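Local coordinates for glutathione S-transferase (Cupriavidus metallidurans, PDB 4MK3), which probably transfers glutathione to electrophilic substrates and here binds glutathione sulfinic acid in its glutathione site, at residues T60-F65 and G69-L74; S28-Y33 and L189-P194; R38-E43 and V87-A92. All blocks are in the same frame, centred on the assembly; numbering follows the deposited sequence.

Overall arrangement
Contacts 1 and 3 lie within the thioredoxin-like N-terminal domain, and contact 2 joins that domain to the helical C-terminal one. Contacts 1 and 2 hold two parts of the glutathione site: Val71 and Lys70 grip the peptide backbone and glycine end of the ligand, and Ser31 and Tyr33 border its sulfinate. Their centres are about 19 Å apart, yet Pro72 CD packs 3.7 Å from Tyr33 CB. Contact 3 sits behind the site, its centre about 17 Å from that of contact 1, with Ile88 CD1 3.7 Å from Pro72 O. Contacts 2 and 3 share helix 32-44; along the chain contact 1 nests inside the loop closed by contact 3, and both inside that closed by contact 2.

Contact 1: T60-F65 and G69-L74; sequences TTIGRF and GKVPCL. With GSF (L-gamma-glutamyl-3-sulfino-L-alanylglycine), chain E.
In the glutathione site of the thioredoxin-like domain, Ile62, on a 3-10 turn, backs the cis-proline loop that runs from Gly69 into strand 73-75. Its CG1 lies 3.6 Å from Lys70 O, and its CG2 rests 3.8 Å from Gly69 CA. The tip of its side chain, CD1, reaches 3.8 Å from Val71 CG1, so one branched aliphatic side chain touches Gly69, Lys70, Val71 and, beyond the proline, Cys73. Phe65 adds its CB, 3.8 Å from Cys73 SG, while its ring leads away and takes Arg64 CB over one face. Gly69 turns the chain with a positive phi of 74°, easy for a residue without a side chain. An ST turn, Ile62 N to Thr60 OG1, steadies the start of the turn.

On the ligand side Val71 pairs like a strand: its N donates to GSF O2 at 3.0 Å and its O accepts from GSF N2 at 2.9 Å. Lys70 runs extended until its last torsion bends (chi4 -78°), which brings NZ 2.7 Å from GSF O32 and 3.0 Å from GSF OE1. A cis-proline preceded by a residue whose backbone pairs with the ligand is characteristic of the thioredoxin fold, glutathione transferases included.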
loop_
_atom_site.group_PDB
_atom_site.type_symbol
_atom_site.label_atom_id
_atom_site.label_comp_id
_atom_site.label_asym_id
_atom_site.label_seq_id
_atom_site.Cartn_x
_atom_site.Cartn_y
_atom_site.Cartn_z
ATOM N N THR A 60 16.393 -4.274 15.878
ATOM C CA THR A 60 15.548 -3.147 15.549
ATOM C C THR A 60 14.461 -2.948 16.597
ATOM O O THR A 60 13.951 -3.911 17.144
ATOM C CB THR A 60 14.919 -3.290 14.145
ATOM O OG1 THR A 60 14.180 -2.109 13.839
ATOM C CG2 THR A 60 13.975 -4.488 14.057
ATOM N N THR A 61 14.116 -1.689 16.853
ATOM C CA THR A 61 13.050 -1.375 17.794
ATOM C C THR A 61 11.855 -0.784 17.077
ATOM O O THR A 61 10.981 -0.205 17.704
ATOM C CB THR A 61 13.526 -0.386 18.875
ATOM O OG1 THR A 61 13.976 0.810 18.239
ATOM C CG2 THR A 61 14.639 -0.988 19.707
ATOM N N ILE A 62 11.808 -0.935 15.763
ATOM C CA ILE A 62 10.735 -0.325 14.982
ATOM C C ILE A 62 9.346 -0.836 15.421
ATOM O O ILE A 62 8.361 -0.100 15.345
ATOM C CB ILE A 62 10.952 -0.556 13.461
ATOM C CG1 ILE A 62 9.919 0.202 12.593
ATOM C CG2 ILE A 62 10.885 -2.033 13.131
ATOM C CD1 ILE A 62 9.961 1.709 12.717
ATOM N N GLY A 63 9.288 -2.068 15.913
ATOM C CA GLY A 63 8.039 -2.682 16.341
ATOM C C GLY A 63 7.333 -2.003 17.510
ATOM O O GLY A 63 6.147 -2.247 17.741
ATOM N N ARG A 64 8.044 -1.133 18.220
ATOM C CA ARG A 64 7.435 -0.288 19.254
ATOM C C ARG A 64 6.383 0.625 18.655
ATOM O O ARG A 64 5.456 1.074 19.353
ATOM C CB ARG A 64 8.479 0.629 19.912
ATOM C CG ARG A 64 9.621 -0.038 20.622
ATOM C CD ARG A 64 10.534 1.039 21.214
ATOM N NE ARG A 64 9.760 1.973 22.044
ATOM C CZ ARG A 64 10.124 3.220 22.336
ATOM N NH1 ARG A 64 11.269 3.716 21.891
ATOM N NH2 ARG A 64 9.330 3.976 23.079
ATOM N N PHE A 65 6.563 0.940 17.382
ATOM C CA PHE A 65 5.821 2.005 16.729
ATOM C C PHE A 65 4.998 1.462 15.582
ATOM O O PHE A 65 3.837 1.815 15.430
ATOM C CB PHE A 65 6.783 3.086 16.235
ATOM C CG PHE A 65 7.677 3.620 17.309
ATOM C CD1 PHE A 65 7.149 4.347 18.341
ATOM C CD2 PHE A 65 9.040 3.403 17.256
ATOM C CE1 PHE A 65 7.981 4.845 19.347
ATOM C CE2 PHE A 65 9.865 3.889 18.250
ATOM C CZ PHE A 65 9.339 4.617 19.260
ATOM N N GLY A 69 6.666 -3.628 11.258
ATOM C CA GLY A 69 8.113 -3.724 11.242
ATOM C C GLY A 69 8.773 -2.998 10.102
ATOM O O GLY A 69 9.872 -3.379 9.693
ATOM N N LYS A 70 8.120 -1.954 9.599
ATOM C CA LYS A 70 8.595 -1.246 8.415
ATOM C C LYS A 70 8.811 0.237 8.657
ATOM O O LYS A 70 8.181 0.847 9.529
ATOM C CB LYS A 70 7.619 -1.434 7.239
ATOM C CG LYS A 70 7.549 -2.857 6.735
ATOM C CD LYS A 70 6.453 -3.021 5.705
ATOM C CE LYS A 70 6.450 -4.385 5.147
ATOM N NZ LYS A 70 7.545 -4.505 4.147
ATOM N N VAL A 71 9.737 0.806 7.892
ATOM C CA VAL A 71 9.868 2.248 7.776
ATOM C C VAL A 71 9.372 2.672 6.400
ATOM O O VAL A 71 9.445 1.888 5.444
ATOM C CB VAL A 71 11.319 2.734 7.979
ATOM C CG1 VAL A 71 11.725 2.543 9.423
ATOM C CG2 VAL A 71 12.290 2.028 7.043
ATOM N N PRO A 72 8.884 3.916 6.280
ATOM C CA PRO A 72 8.833 4.958 7.298
ATOM C C PRO A 72 7.722 4.782 8.307
ATOM O O PRO A 72 6.679 4.182 8.044
ATOM C CB PRO A 72 8.581 6.235 6.488
ATOM C CG PRO A 72 7.856 5.746 5.240
ATOM C CD PRO A 72 8.440 4.412 4.956
ATOM N N CYS A 73 7.970 5.352 9.482
ATOM C CA CYS A 73 6.956 5.448 10.518
ATOM C C CYS A 73 7.146 6.801 11.189
ATOM O O CYS A 73 8.249 7.148 11.637
ATOM C CB CYS A 73 7.089 4.298 11.525
ATOM S SG CYS A 73 5.834 4.336 12.816
ATOM N N LEU A 74 6.079 7.597 11.232
ATOM C CA LEU A 74 6.100 8.904 11.875
ATOM C C LEU A 74 5.505 8.798 13.266
ATOM O O LEU A 74 4.411 8.270 13.441
ATOM C CB LEU A 74 5.282 9.897 11.046
ATOM C CG LEU A 74 5.318 11.353 11.490
ATOM C CD1 LEU A 74 6.656 11.999 11.139
ATOM C CD2 LEU A 74 4.153 12.119 10.853
HETATM C CB1 GSF E . 6.261 -0.237 2.559
HETATM C CG1 GSF E . 7.497 0.176 3.347
HETATM C CD1 GSF E . 8.584 -0.876 3.313
HETATM O OE1 GSF E . 8.427 -1.994 2.866
HETATM C C1 GSF E . 5.127 1.964 2.746
HETATM O O11 GSF E . 5.727 2.713 3.558
HETATM O O12 GSF E . 4.640 2.460 1.696
HETATM N N1 GSF E . 3.831 -0.061 2.373
HETATM C CA1 GSF E . 5.008 0.491 3.037
HETATM N N2 GSF E . 9.820 -0.489 3.810
HETATM C CA2 GSF E . 10.898 -1.418 3.876
HETATM C CB2 GSF E . 12.200 -0.687 3.885
HETATM S SG2 GSF E . 12.691 -0.075 2.313
HETATM O O1S GSF E . 14.154 0.087 2.374
HETATM O O2S GSF E . 11.981 1.213 2.054
HETATM C C2 GSF E . 10.910 -2.123 5.215
HETATM O O2 GSF E . 10.798 -1.485 6.258
HETATM N N3 GSF E . 11.068 -3.504 5.213
HETATM C CA3 GSF E . 11.145 -4.208 6.461
HETATM C C3 GSF E . 10.316 -5.498 6.454
HETATM O O31 GSF E . 10.479 -6.316 7.408
HETATM O O32 GSF E . 9.502 -5.745 5.539
#

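Contact 2: S28-Y33 and L189-P194; sequences SQTSPY and LDFRFP. With GSF (L-gamma-glutamyl-3-sulfino-L-alanylglycine), chain E.
Thr30 meets the C-terminal end of helix 177-192 through its methyl group: CG2 lies 3.9 Å from Phe191 CE2 and just as near to CZ, at an oblique angle to the ring. With OG1 between the backbone N and the carbonyl carbon (chi1 53°), CG2 falls anti to the latter and is presented to the helix, an apolar branch suited to the aromatic ring. Phe191 offers the far end of its ring, carried out from the helix with CG anti to the backbone N (chi1 178°).

Arg192 completes the trio at the margin. Its chain bends at chi2 and brings the guanidinium to the rim of the ring, with Phe191 CE2 3.3 Å above the guanidinium centre, while NH2 comes 4.1 Å from Thr30 CG2. The same NH2 also lies near Arg130, a like charge. Pro224 packs on Thr30 and Pro223 on Phe191, so the chain's C-terminal tail borders the same junction.

Behind Thr30 the loop is held by an ST motif, Ser31 N donating to Ser28 OG at 3.0 Å. Ser31 then caps helix 32-44 through Ala34 N, and its OG donates to GSF O2S, though the 2.4 Å separation is very short and should be read with caution. Tyr33 lies under the ligand, with GSF CB1 3.8 Å above the centre of its ring and O2S at the ring edge, while its OH bonds to Asp124 of helix 106-134.

Between the two segments, then, the touch is a methyl group on an aromatic ring and a guanidinium, a small surface contact of dispersion type. Such packing constrains spacing rather than direction, whereas directional polar bonds of the same loop serve its own turn, the helix cap and, with the caution noted, the ligand.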
loop_
_atom_site.group_PDB
_atom_site.type_symbol
_atom_site.label_atom_id
_atom_site.label_comp_id
_atom_site.label_asym_id
_atom_site.label_seq_id
_atom_site.Cartn_x
_atom_site.Cartn_y
_atom_site.Cartn_z
ATOM N N SER A 28 15.202 5.339 6.832
ATOM C CA SER A 28 16.596 5.127 6.495
ATOM C C SER A 28 16.875 6.056 5.325
ATOM O O SER A 28 15.943 6.561 4.684
ATOM C CB SER A 28 16.864 3.679 6.124
ATOM O OG SER A 28 16.293 3.404 4.857
ATOM N N GLN A 29 18.157 6.285 5.069
ATOM C CA GLN A 29 18.556 7.206 4.013
ATOM C C GLN A 29 18.440 6.564 2.635
ATOM O O GLN A 29 18.521 7.266 1.618
ATOM C CB GLN A 29 19.988 7.686 4.242
ATOM C CG GLN A 29 20.202 8.487 5.536
ATOM C CD GLN A 29 19.749 9.940 5.437
ATOM O OE1 GLN A 29 19.660 10.505 4.345
ATOM N NE2 GLN A 29 19.486 10.559 6.587
ATOM N N THR A 30 18.240 5.248 2.591
ATOM C CA THR A 30 18.102 4.538 1.309
ATOM C C THR A 30 16.652 4.213 0.971
ATOM O O THR A 30 16.320 4.110 -0.214
ATOM C CB THR A 30 18.918 3.219 1.300
ATOM O OG1 THR A 30 18.573 2.429 2.446
ATOM C CG2 THR A 30 20.385 3.512 1.333
ATOM N N SER A 31 15.784 4.092 1.975
ATOM C CA SER A 31 14.402 3.653 1.768
ATOM C C SER A 31 13.691 4.588 0.802
ATOM O O SER A 31 13.580 5.782 1.083
ATOM C CB SER A 31 13.618 3.610 3.087
ATOM O OG SER A 31 12.205 3.501 2.851
ATOM N N PRO A 32 13.185 4.049 -0.323
ATOM C CA PRO A 32 12.522 4.948 -1.282
ATOM C C PRO A 32 11.147 5.384 -0.810
ATOM O O PRO A 32 10.687 6.481 -1.153
ATOM C CB PRO A 32 12.459 4.101 -2.547
ATOM C CG PRO A 32 12.462 2.691 -2.087
ATOM C CD PRO A 32 13.323 2.677 -0.853
ATOM N N TYR A 33 10.487 4.549 -0.011
ATOM C CA TYR A 33 9.222 4.942 0.592
ATOM C C TYR A 33 9.453 6.049 1.605
ATOM O O TYR A 33 8.655 6.982 1.706
ATOM C CB TYR A 33 8.549 3.744 1.284
ATOM C CG TYR A 33 8.374 2.486 0.446
ATOM C CD1 TYR A 33 7.269 2.290 -0.350
ATOM C CD2 TYR A 33 9.296 1.468 0.546
ATOM C CE1 TYR A 33 7.126 1.099 -1.072
ATOM C CE2 TYR A 33 9.175 0.312 -0.146
ATOM C CZ TYR A 33 8.096 0.120 -0.950
ATOM O OH TYR A 33 7.978 -1.071 -1.624
ATOM N N LEU A 189 15.519 2.859 -8.829
ATOM C CA LEU A 189 16.036 1.982 -9.868
ATOM C C LEU A 189 17.444 2.388 -10.280
ATOM O O LEU A 189 18.303 1.529 -10.425
ATOM C CB LEU A 189 15.096 1.979 -11.068
ATOM C CG LEU A 189 13.715 1.334 -10.883
ATOM C CD1 LEU A 189 12.924 1.398 -12.200
ATOM C CD2 LEU A 189 13.778 -0.104 -10.385
ATOM N N ASP A 190 17.699 3.689 -10.451
ATOM C CA ASP A 190 19.086 4.137 -10.724
ATOM C C ASP A 190 20.099 3.647 -9.667
ATOM O O ASP A 190 21.225 3.269 -9.974
ATOM C CB ASP A 190 19.173 5.663 -10.774
ATOM C CG ASP A 190 18.494 6.288 -11.978
ATOM O OD1 ASP A 190 18.354 5.662 -13.057
ATOM O OD2 ASP A 190 18.106 7.472 -11.860
ATOM N N PHE A 191 19.651 3.694 -8.419
ATOM C CA PHE A 191 20.488 3.388 -7.271
ATOM C C PHE A 191 20.716 1.887 -7.114
ATOM O O PHE A 191 21.845 1.446 -6.983
ATOM C CB PHE A 191 19.796 3.970 -6.019
ATOM C CG PHE A 191 20.505 3.700 -4.720
ATOM C CD1 PHE A 191 21.801 4.117 -4.516
ATOM C CD2 PHE A 191 19.840 3.063 -3.684
ATOM C CE1 PHE A 191 22.437 3.872 -3.307
ATOM C CE2 PHE A 191 20.472 2.821 -2.482
ATOM C CZ PHE A 191 21.772 3.227 -2.302
ATOM N N ARG A 192 19.626 1.112 -7.123
ATOM C CA ARG A 192 19.720 -0.324 -6.806
ATOM C C ARG A 192 19.662 -1.280 -7.984
ATOM O O ARG A 192 20.092 -2.430 -7.867
ATOM C CB ARG A 192 18.602 -0.730 -5.841
ATOM C CG ARG A 192 18.754 -0.228 -4.428
ATOM C CD ARG A 192 20.047 -0.683 -3.798
ATOM N NE ARG A 192 19.994 -0.520 -2.352
ATOM C CZ ARG A 192 21.058 -0.410 -1.571
ATOM N NH1 ARG A 192 22.280 -0.445 -2.087
ATOM N NH2 ARG A 192 20.892 -0.260 -0.268
ATOM N N PHE A 193 19.111 -0.816 -9.101
ATOM C CA PHE A 193 18.920 -1.654 -10.285
ATOM C C PHE A 193 19.422 -0.958 -11.550
ATOM O O PHE A 193 18.663 -0.755 -12.509
ATOM C CB PHE A 193 17.440 -2.012 -10.449
ATOM C CG PHE A 193 16.932 -2.952 -9.386
ATOM C CD1 PHE A 193 16.380 -2.465 -8.214
ATOM C CD2 PHE A 193 17.014 -4.317 -9.565
ATOM C CE1 PHE A 193 15.932 -3.344 -7.238
ATOM C CE2 PHE A 193 16.568 -5.191 -8.601
ATOM C CZ PHE A 193 16.015 -4.692 -7.431
ATOM N N PRO A 194 20.708 -0.592 -11.562
ATOM C CA PRO A 194 21.221 0.101 -12.750
ATOM C C PRO A 194 21.134 -0.751 -14.015
ATOM O O PRO A 194 21.231 -0.198 -15.113
ATOM C CB PRO A 194 22.678 0.388 -12.386
ATOM C CG PRO A 194 23.020 -0.618 -11.337
ATOM C CD PRO A 194 21.753 -0.802 -10.553
HETATM C CB1 GSF E . 6.261 -0.237 2.559
HETATM C CG1 GSF E . 7.497 0.176 3.347
HETATM C CD1 GSF E . 8.584 -0.876 3.313
HETATM O OE1 GSF E . 8.427 -1.994 2.866
HETATM C C1 GSF E . 5.127 1.964 2.746
HETATM O O11 GSF E . 5.727 2.713 3.558
HETATM O O12 GSF E . 4.640 2.460 1.696
HETATM N N1 GSF E . 3.831 -0.061 2.373
HETATM C CA1 GSF E . 5.008 0.491 3.037
HETATM N N2 GSF E . 9.820 -0.489 3.810
HETATM C CA2 GSF E . 10.898 -1.418 3.876
HETATM C CB2 GSF E . 12.200 -0.687 3.885
HETATM S SG2 GSF E . 12.691 -0.075 2.313
HETATM O O1S GSF E . 14.154 0.087 2.374
HETATM O O2S GSF E . 11.981 1.213 2.054
HETATM C C2 GSF E . 10.910 -2.123 5.215
HETATM O O2 GSF E . 10.798 -1.485 6.258
HETATM N N3 GSF E . 11.068 -3.504 5.213
HETATM C CA3 GSF E . 11.145 -4.208 6.461
HETATM C C3 GSF E . 10.316 -5.498 6.454
HETATM O O31 GSF E . 10.479 -6.316 7.408
HETATM O O32 GSF E . 9.502 -5.745 5.539
#

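Contact 3: R38-E43 and V87-A92; sequences RVVLAE and VIAEYA
Val40 and Leu41 pack against Ala89 and Ala92 where helices 32-44 and 85-94 run side by side in the thioredoxin-like domain. The two segments are almost parallel, 7° between their directions, and their axes approach to 9.5 Å. Both helices lie on the same side of the domain's mixed sheet.

Val40 carries most of the surface on its side. With CG1 anti to the backbone N (chi1 169°), this branch reaches past the carbonyl of Ala89, 4.1 Å from its O, toward the next turn, while CG2 stands 4.2 Å from Ala89 CB. Valine suits the place because its two methyls fork at CB and can engage residues on successive turns of the partner helix. The alanines answer with short side chains, which let the backbones come near: Val40 CA and Ala89 CA are 6.4 Å apart. Leu41 does not point straight at the partner helix, but its longer chain brings CD2 back to it.

Outward from this shell, Leu177 at the start of helix 177-192 touches both Val40 and Ala89, closing one side of the seam with a residue of the C-terminal domain. Tyr48 packs on Leu41, and Ile88 extends from the second helix to Val82 of strand 81-82. Charged residues on the sides turned from the seam have partners elsewhere. Glu43 forms a salt bridge with Arg215 and a hydrogen bond to Ser217, tying the first helix to the chain's C-terminal part. Glu90 bridges to Arg109 of the second subunit, where Val87 and Tyr91 also pack on Leu110, so the second helix lies between the seam and the dimer interface. At the heart of it, one methyl serves both partners: Ala92 CB is 3.9 Å from Val40 CG1 and 3.9 Å from Leu41 CD2.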
loop_
_atom_site.group_PDB
_atom_site.type_symbol
_atom_site.label_atom_id
_atom_site.label_comp_id
_atom_site.label_asym_id
_atom_site.label_seq_id
_atom_site.Cartn_x
_atom_site.Cartn_y
_atom_site.Cartn_z
ATOM N N ARG A 38 10.098 12.074 3.117
ATOM C CA ARG A 38 11.036 13.142 3.374
ATOM C C ARG A 38 10.928 14.259 2.339
ATOM O O ARG A 38 11.028 15.436 2.681
ATOM C CB ARG A 38 12.447 12.595 3.442
ATOM C CG ARG A 38 12.628 11.586 4.556
ATOM C CD ARG A 38 13.997 11.014 4.511
ATOM N NE ARG A 38 14.985 12.042 4.758
ATOM C CZ ARG A 38 16.228 11.982 4.321
ATOM N NH1 ARG A 38 16.594 10.954 3.584
ATOM N NH2 ARG A 38 17.086 12.952 4.607
ATOM N N VAL A 39 10.705 13.895 1.084
ATOM C CA VAL A 39 10.490 14.910 0.049
ATOM C C VAL A 39 9.228 15.722 0.351
ATOM O O VAL A 39 9.248 16.946 0.273
ATOM C CB VAL A 39 10.455 14.281 -1.352
ATOM C CG1 VAL A 39 9.921 15.279 -2.389
ATOM C CG2 VAL A 39 11.854 13.779 -1.737
ATOM N N VAL A 40 8.142 15.050 0.721
ATOM C CA VAL A 40 6.933 15.753 1.078
ATOM C C VAL A 40 7.227 16.703 2.245
ATOM O O VAL A 40 6.890 17.881 2.208
ATOM C CB VAL A 40 5.801 14.777 1.458
ATOM C CG1 VAL A 40 4.630 15.531 2.074
ATOM C CG2 VAL A 40 5.349 13.998 0.215
ATOM N N LEU A 41 7.857 16.210 3.304
ATOM C CA LEU A 41 8.128 17.077 4.450
ATOM C C LEU A 41 8.989 18.279 4.088
ATOM O O LEU A 41 8.766 19.381 4.563
ATOM C CB LEU A 41 8.773 16.290 5.587
ATOM C CG LEU A 41 7.847 15.231 6.194
ATOM C CD1 LEU A 41 8.624 14.236 7.021
ATOM C CD2 LEU A 41 6.794 15.894 7.063
ATOM N N ALA A 42 9.966 18.081 3.215
ATOM C CA ALA A 42 10.805 19.182 2.766
ATOM C C ALA A 42 10.014 20.192 1.927
ATOM O O ALA A 42 10.132 21.396 2.120
ATOM C CB ALA A 42 11.969 18.647 1.969
ATOM N N GLU A 43 9.214 19.684 0.998
ATOM C CA GLU A 43 8.415 20.572 0.156
ATOM C C GLU A 43 7.464 21.423 1.002
ATOM O O GLU A 43 7.245 22.607 0.696
ATOM C CB GLU A 43 7.601 19.778 -0.871
ATOM C CG GLU A 43 8.406 18.996 -1.895
ATOM C CD GLU A 43 9.010 19.818 -3.010
ATOM O OE1 GLU A 43 8.754 21.042 -3.084
ATOM O OE2 GLU A 43 9.749 19.232 -3.838
ATOM N N VAL A 87 0.023 7.033 4.061
ATOM C CA VAL A 87 -0.731 7.656 5.129
ATOM C C VAL A 87 0.033 8.851 5.698
ATOM O O VAL A 87 -0.536 9.899 5.991
ATOM C CB VAL A 87 -1.015 6.614 6.249
ATOM C CG1 VAL A 87 -1.769 7.247 7.408
ATOM C CG2 VAL A 87 -1.811 5.458 5.684
ATOM N N ILE A 88 1.345 8.698 5.838
ATOM C CA ILE A 88 2.185 9.782 6.318
ATOM C C ILE A 88 2.203 10.946 5.322
ATOM O O ILE A 88 2.068 12.109 5.710
ATOM C CB ILE A 88 3.615 9.294 6.559
ATOM C CG1 ILE A 88 3.639 8.203 7.646
ATOM C CG2 ILE A 88 4.512 10.473 6.937
ATOM C CD1 ILE A 88 4.960 7.429 7.659
ATOM N N ALA A 89 2.336 10.628 4.041
ATOM C CA ALA A 89 2.340 11.682 3.019
ATOM C C ALA A 89 1.040 12.480 3.006
ATOM O O ALA A 89 1.056 13.711 2.958
ATOM C CB ALA A 89 2.629 11.090 1.643
ATOM N N GLU A 90 -0.092 11.779 3.037
ATOM C CA GLU A 90 -1.407 12.421 3.050
ATOM C C GLU A 90 -1.595 13.326 4.262
ATOM O O GLU A 90 -2.111 14.435 4.164
ATOM C CB GLU A 90 -2.495 11.340 2.988
ATOM C CG GLU A 90 -3.924 11.815 3.192
ATOM C CD GLU A 90 -4.913 10.667 3.274
ATOM O OE1 GLU A 90 -4.540 9.568 3.774
ATOM O OE2 GLU A 90 -6.069 10.866 2.849
ATOM N N TYR A 91 -1.178 12.840 5.419
ATOM C CA TYR A 91 -1.299 13.626 6.623
ATOM C C TYR A 91 -0.365 14.842 6.594
ATOM O O TYR A 91 -0.780 15.952 6.930
ATOM C CB TYR A 91 -1.011 12.753 7.826
ATOM C CG TYR A 91 -1.140 13.501 9.129
ATOM C CD1 TYR A 91 -2.335 14.110 9.487
ATOM C CD2 TYR A 91 -0.067 13.614 9.982
ATOM C CE1 TYR A 91 -2.458 14.797 10.670
ATOM C CE2 TYR A 91 -0.178 14.302 11.174
ATOM C CZ TYR A 91 -1.373 14.888 11.501
ATOM O OH TYR A 91 -1.492 15.578 12.686
ATOM N N ALA A 92 0.884 14.643 6.179
ATOM C CA ALA A 92 1.833 15.752 6.118
ATOM C C ALA A 92 1.335 16.882 5.210
ATOM O O ALA A 92 1.538 18.056 5.490
ATOM C CB ALA A 92 3.188 15.266 5.654
#